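Local coordinates for leucyl-trna synthetase (Plasmodium falciparum, PDB 5FOC), which attaches leucine to its tRNA and, through the editing domain that makes up this chain, probably removes wrongly attached amino acids, at residues S294-E302 with K335-V344. The protein carries 2 engineered substitutions. Residues are numbered along the deposited sequence; the frame is centred on the assembly and turned at random.
Sequences SESCIELPE and KQYFEGIMTV
A two-stranded antiparallel sheet joins Ile298 and Glu299 to Met342 and Ile341 in this editing domain. Glu299 and Ile341 form the hydrogen-bonded pair. Glu299 N donates a hydrogen bond to Ile341 O at 2.8 Å. Ile341 N returns a hydrogen bond to Glu299 O at 2.9 Å. Ile298 and Met342 form the next, non-hydrogen-bonded pair. Beyond it, Thr343 N is hydrogen-bonded to Cys297 O at 2.8 Å. Thr343 OG1 adds a weak hydrogen bond to Ser296 O.

Glu299 and Ile341 share one face of the sheet. CG of Glu299 lies between its backbone N and carbonyl carbon (chi1 63°), which lays the chain across the second strand. Its CG packs against Thr343 CG2 at 3.6 Å and against Ile341 CB. A water donates to Met342 O and, weakly, to Glu299 OE2.

The other face carries Ile298 and Met342, both against helix 352-365. Turns at chi2 (-50°) and chi3 (-62°) fold the Met342 chain back over Cys297. Its SD meets Ile298 CG1, and its CE lies 3.3 Å from Cys297 O. Cys297 SG rests on Val344 CG2 at 3.7 Å. Ile298 CD1 meets the amide end of Gln336, the two side chains crossing at about a right angle. Gln336 NE2 is hydrogen-bonded to Asp261 O and Thr307 OG1, and Gln336 OE1 to Lys129 NZ.

Gly340, the first residue to leave the helical conformation, links helix 325-339 to the second strand. Leu300 reaches the last turn of this helix. Its CD1 lies by Lys335 CG, and its CD2 touches Lys335 O and Glu339 CB. Lys335 NZ and Glu339 OE1 form a salt bridge of 3.0 Å on the same turn. Pro301 CD packs 3.5 Å from Glu339 O.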
# COMPACT_ATOMS: atom_id res chain seq x y z
N SER A 294 14.66 0.47 8.38
CA SER A 294 13.50 1.26 8.79
C SER A 294 13.88 2.17 9.95
O SER A 294 14.27 1.67 10.99
CB SER A 294 12.47 0.28 9.25
OG SER A 294 11.35 0.99 9.83
N GLU A 295 13.84 3.48 9.75
CA GLU A 295 14.23 4.42 10.77
C GLU A 295 13.08 4.43 11.81
O GLU A 295 11.98 4.72 11.44
CB GLU A 295 14.39 5.82 10.20
CG GLU A 295 14.93 6.83 11.19
CD GLU A 295 16.40 6.67 11.46
OE1 GLU A 295 17.19 6.44 10.49
OE2 GLU A 295 16.76 6.76 12.66
N SER A 296 13.40 4.09 13.04
CA SER A 296 12.37 4.02 14.12
C SER A 296 11.86 5.43 14.42
O SER A 296 12.65 6.39 14.59
CB SER A 296 12.96 3.39 15.36
OG SER A 296 11.94 3.16 16.33
N CYS A 297 10.54 5.55 14.44
CA CYS A 297 9.85 6.83 14.65
C CYS A 297 9.34 7.03 16.10
O CYS A 297 9.03 8.14 16.44
CB CYS A 297 8.65 6.97 13.69
SG CYS A 297 9.21 6.98 11.96
N ILE A 298 9.40 5.96 16.88
CA ILE A 298 8.71 5.94 18.20
C ILE A 298 9.61 5.27 19.24
O ILE A 298 10.03 4.13 19.05
CB ILE A 298 7.35 5.20 18.17
CG1 ILE A 298 6.36 5.87 17.21
CG2 ILE A 298 6.68 5.23 19.58
CD1 ILE A 298 5.12 5.07 16.90
N GLU A 299 9.82 5.96 20.36
CA GLU A 299 10.51 5.37 21.49
C GLU A 299 9.53 5.19 22.66
O GLU A 299 8.62 6.00 22.86
CB GLU A 299 11.71 6.18 21.92
CG GLU A 299 11.46 7.58 22.43
CD GLU A 299 12.69 8.17 23.09
OE1 GLU A 299 13.77 7.55 23.03
OE2 GLU A 299 12.58 9.28 23.65
N LEU A 300 9.70 4.12 23.40
CA LEU A 300 8.89 3.87 24.58
C LEU A 300 9.82 4.07 25.75
O LEU A 300 10.99 3.65 25.69
CB LEU A 300 8.29 2.47 24.58
CG LEU A 300 7.03 2.33 23.71
CD1 LEU A 300 6.62 0.88 23.63
CD2 LEU A 300 5.91 3.17 24.26
N PRO A 301 9.32 4.75 26.79
CA PRO A 301 10.14 4.92 28.00
C PRO A 301 10.62 3.57 28.53
O PRO A 301 9.89 2.59 28.47
CB PRO A 301 9.17 5.59 28.99
CG PRO A 301 8.10 6.18 28.14
CD PRO A 301 7.94 5.24 26.99
N GLU A 302 11.88 3.49 28.94
CA GLU A 302 12.46 2.25 29.50
C GLU A 302 12.67 1.09 28.51
O GLU A 302 13.28 0.10 28.89
CB GLU A 302 11.68 1.76 30.74
CG GLU A 302 11.32 2.88 31.72
CD GLU A 302 11.53 2.55 33.19
OE1 GLU A 302 12.36 1.67 33.52
OE2 GLU A 302 10.87 3.20 34.02
N LYS A 335 0.06 0.88 23.46
CA LYS A 335 1.19 1.35 24.24
C LYS A 335 1.93 2.49 23.55
O LYS A 335 2.25 3.49 24.16
CB LYS A 335 2.14 0.20 24.54
CG LYS A 335 3.17 0.53 25.60
CD LYS A 335 3.74 -0.75 26.20
CE LYS A 335 4.84 -0.46 27.21
NZ LYS A 335 4.33 0.10 28.48
N GLN A 336 2.28 2.30 22.28
CA GLN A 336 2.84 3.43 21.52
C GLN A 336 1.95 4.69 21.51
O GLN A 336 2.44 5.81 21.67
CB GLN A 336 3.11 2.98 20.08
CG GLN A 336 4.23 1.96 19.96
CD GLN A 336 4.42 1.54 18.51
OE1 GLN A 336 3.55 1.78 17.66
NE2 GLN A 336 5.55 0.88 18.23
N TYR A 337 0.63 4.49 21.41
CA TYR A 337 -0.27 5.62 21.26
C TYR A 337 -0.25 6.39 22.58
O TYR A 337 -0.03 7.60 22.60
CB TYR A 337 -1.68 5.13 20.89
CG TYR A 337 -2.75 6.20 20.72
CD1 TYR A 337 -2.58 7.28 19.86
CD2 TYR A 337 -3.95 6.10 21.41
CE1 TYR A 337 -3.58 8.23 19.69
CE2 TYR A 337 -4.96 7.05 21.27
CZ TYR A 337 -4.78 8.11 20.40
OH TYR A 337 -5.73 9.08 20.25
N PHE A 338 -0.48 5.67 23.69
CA PHE A 338 -0.53 6.37 24.96
C PHE A 338 0.80 6.75 25.61
O PHE A 338 0.81 7.63 26.48
CB PHE A 338 -1.38 5.57 25.95
CG PHE A 338 -2.86 5.57 25.62
CD1 PHE A 338 -3.61 6.71 25.79
CD2 PHE A 338 -3.48 4.44 25.10
CE1 PHE A 338 -4.97 6.73 25.50
CE2 PHE A 338 -4.85 4.45 24.79
CZ PHE A 338 -5.58 5.62 24.97
N GLU A 339 1.91 6.11 25.22
CA GLU A 339 3.13 6.26 25.96
C GLU A 339 4.31 6.62 25.08
O GLU A 339 5.33 7.01 25.59
CB GLU A 339 3.46 4.98 26.73
CG GLU A 339 2.44 4.62 27.77
CD GLU A 339 2.75 3.31 28.45
OE1 GLU A 339 3.92 3.04 28.76
OE2 GLU A 339 1.81 2.52 28.68
N GLY A 340 4.11 6.56 23.77
CA GLY A 340 5.26 6.70 22.86
C GLY A 340 5.69 8.16 22.74
O GLY A 340 4.85 9.07 22.88
N ILE A 341 6.98 8.36 22.44
CA ILE A 341 7.54 9.67 22.13
C ILE A 341 8.11 9.57 20.71
O ILE A 341 8.82 8.61 20.40
CB ILE A 341 8.66 10.08 23.11
CG1 ILE A 341 8.11 10.09 24.55
CG2 ILE A 341 9.25 11.44 22.76
CD1 ILE A 341 9.17 10.06 25.63
N MET A 342 7.76 10.53 19.87
CA MET A 342 8.31 10.60 18.51
C MET A 342 9.79 10.95 18.48
O MET A 342 10.27 11.83 19.22
CB MET A 342 7.55 11.63 17.70
CG MET A 342 6.03 11.41 17.56
SD MET A 342 5.49 9.79 17.06
CE MET A 342 6.28 9.75 15.43
N THR A 343 10.50 10.30 17.56
CA THR A 343 11.96 10.46 17.43
C THR A 343 12.47 11.01 16.07
O THR A 343 13.71 11.08 15.81
CB THR A 343 12.67 9.13 17.70
OG1 THR A 343 12.19 8.15 16.77
CG2 THR A 343 12.43 8.66 19.13
N VAL A 344 11.53 11.41 15.22
CA VAL A 344 11.81 11.86 13.82
C VAL A 344 11.18 13.19 13.51
O VAL A 344 10.09 13.52 14.07
CB VAL A 344 11.34 10.80 12.79
CG1 VAL A 344 12.17 9.52 12.97
CG2 VAL A 344 9.82 10.50 12.94
O HOH W 1 12.60 11.64 21.31